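Local atomic coordinates of exopolyphosphatase (Cytophaga hutchinsonii, PDB entry 3MDQ), a protein that probably hydrolyses inorganic polyphosphate from the chain end, releasing orthophosphate. Residues E114-F119 with L154-F159. Numbering follows the deposited sequence.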
# COMPACT_ATOMS: atom_id res chain seq x y z
N GLU A 114 -0.64 2.76 11.25
CA GLU A 114 -0.30 2.22 9.92
C GLU A 114 0.62 3.20 9.15
O GLU A 114 1.65 2.81 8.59
CB GLU A 114 -1.58 1.94 9.10
CG GLU A 114 -1.35 1.33 7.77
CD GLU A 114 -2.65 1.05 7.01
OE1 GLU A 114 -3.73 1.45 7.49
OE2 GLU A 114 -2.59 0.45 5.88
N ALA A 115 0.27 4.47 9.18
CA ALA A 115 1.09 5.48 8.53
C ALA A 115 2.50 5.54 9.12
O ALA A 115 3.51 5.61 8.39
CB ALA A 115 0.40 6.84 8.61
N GLU A 116 2.59 5.52 10.44
CA GLU A 116 3.90 5.54 11.11
C GLU A 116 4.76 4.37 10.69
O GLU A 116 5.98 4.49 10.45
CB GLU A 116 3.73 5.58 12.62
CG GLU A 116 3.09 6.85 13.10
CD GLU A 116 2.61 6.78 14.53
OE1 GLU A 116 2.65 5.71 15.17
OE2 GLU A 116 2.13 7.82 15.00
N LEU A 117 4.16 3.18 10.67
CA LEU A 117 4.91 1.97 10.37
C LEU A 117 5.33 1.97 8.91
O LEU A 117 6.47 1.62 8.59
CB LEU A 117 4.08 0.73 10.71
CG LEU A 117 3.79 0.50 12.17
CD1 LEU A 117 2.66 -0.53 12.31
CD2 LEU A 117 5.06 0.02 12.92
N ILE A 118 4.44 2.37 8.01
CA ILE A 118 4.81 2.52 6.59
C ILE A 118 6.04 3.42 6.47
O ILE A 118 7.01 3.10 5.75
CB ILE A 118 3.66 3.07 5.75
CG1 ILE A 118 2.58 1.99 5.63
CG2 ILE A 118 4.18 3.54 4.38
CD1 ILE A 118 1.21 2.52 5.21
N PHE A 119 6.01 4.57 7.14
CA PHE A 119 7.13 5.51 7.01
C PHE A 119 8.45 4.95 7.53
O PHE A 119 9.52 5.24 6.97
CB PHE A 119 6.84 6.87 7.64
CG PHE A 119 7.68 8.00 7.11
CD1 PHE A 119 7.51 8.47 5.81
CD2 PHE A 119 8.64 8.58 7.89
CE1 PHE A 119 8.25 9.52 5.32
CE2 PHE A 119 9.38 9.68 7.41
CZ PHE A 119 9.19 10.12 6.16
N LEU A 154 6.90 14.51 10.89
CA LEU A 154 6.34 15.81 11.19
C LEU A 154 4.83 15.82 11.25
O LEU A 154 4.23 16.54 12.06
CB LEU A 154 6.85 16.81 10.15
CG LEU A 154 8.38 16.97 10.10
CD1 LEU A 154 8.86 17.82 8.88
CD2 LEU A 154 8.91 17.60 11.41
N TRP A 155 4.19 15.01 10.40
CA TRP A 155 2.76 14.95 10.31
C TRP A 155 2.40 13.63 9.62
O TRP A 155 3.12 13.17 8.72
CB TRP A 155 2.19 16.12 9.51
CG TRP A 155 0.74 16.07 9.20
CD1 TRP A 155 -0.28 16.59 9.95
CD2 TRP A 155 0.14 15.50 8.04
NE1 TRP A 155 -1.48 16.38 9.30
CE2 TRP A 155 -1.25 15.73 8.13
CE3 TRP A 155 0.65 14.86 6.91
CZ2 TRP A 155 -2.15 15.27 7.15
CZ3 TRP A 155 -0.22 14.44 5.93
CH2 TRP A 155 -1.61 14.65 6.06
N LYS A 156 1.29 13.04 10.01
CA LYS A 156 0.76 11.89 9.25
C LYS A 156 -0.73 11.80 9.39
O LYS A 156 -1.30 12.22 10.40
CB LYS A 156 1.39 10.57 9.66
CG LYS A 156 0.93 9.92 10.97
CD LYS A 156 1.23 10.73 12.18
CE LYS A 156 0.71 10.03 13.43
NZ LYS A 156 1.25 10.63 14.70
N GLN A 157 -1.39 11.24 8.37
CA GLN A 157 -2.84 11.03 8.43
C GLN A 157 -3.22 9.95 7.44
O GLN A 157 -2.68 9.88 6.34
CB GLN A 157 -3.59 12.34 8.17
CG GLN A 157 -5.07 12.23 8.49
CD GLN A 157 -5.72 13.56 8.83
OE1 GLN A 157 -5.05 14.51 9.25
NE2 GLN A 157 -7.04 13.62 8.64
N SER A 158 -4.17 9.11 7.85
CA SER A 158 -4.76 8.09 7.00
C SER A 158 -6.16 8.55 6.59
O SER A 158 -6.91 9.10 7.40
CB SER A 158 -4.88 6.80 7.81
OG SER A 158 -5.50 5.77 7.08
N PHE A 159 -6.51 8.28 5.35
CA PHE A 159 -7.82 8.61 4.80
C PHE A 159 -8.44 7.33 4.18
O PHE A 159 -7.79 6.59 3.45
CB PHE A 159 -7.68 9.66 3.70
CG PHE A 159 -7.09 10.98 4.17
CD1 PHE A 159 -5.72 11.15 4.24
CD2 PHE A 159 -7.91 12.02 4.54
CE1 PHE A 159 -5.19 12.35 4.67
CE2 PHE A 159 -7.39 13.21 4.96
CZ PHE A 159 -6.02 13.38 5.02
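Lys-156 of edge strand 153-159 reaches across to Ala-115 and Glu-116, neighbours on helix 111-125, and makes both close contacts of this small interface, which buries 191 Å². Just before it, Leu-154 and Trp-155 both pair with Ile-147 of strand 143-148 in a classic beta bulge; the Trp-155 indole lies on the other side of the sheet, against helix 193-202. At Lys-156 the strand comes nearest the helix, with its CA 6.5 Å from the CA of Ala-115. The Ala-115 methyl CB rests on the root of the lysine chain, 3.9 Å from CG and 4.0 Å from CB of Lys-156. CG of Lys-156 stands between its backbone N and carbonyl carbon (chi1 76°), and a bend at chi2 (-63°) carries CE and NZ to the Glu-116 carboxylate. There OE2 of Glu-116 lies beside the CE-NZ bond of Lys-156, 3.0 Å from NZ and 3.1 Å from CE. The CE-NZ-OE2 angle of about 80° leaves the N-H poorly aimed, hence a salt bridge with only a weak hydrogen bond. OE1 of Glu-116 is salt-bridged to Arg-113, its stronger partner. An alanine in place of Lys-156 would probably keep CB beside Ala-115 but lose the CG contact and the charge facing OE2 of Glu-116. Gln-157 starts away from the helix and touches Pro-194; Ser-158 CB starts toward it, but OG bonds to Glu-144. Helix 111-125 follows the last strand of the five-stranded sheet, so a mostly electrostatic, partly exposed pair beside a small apolar contact links the two halves of the actin-like fold.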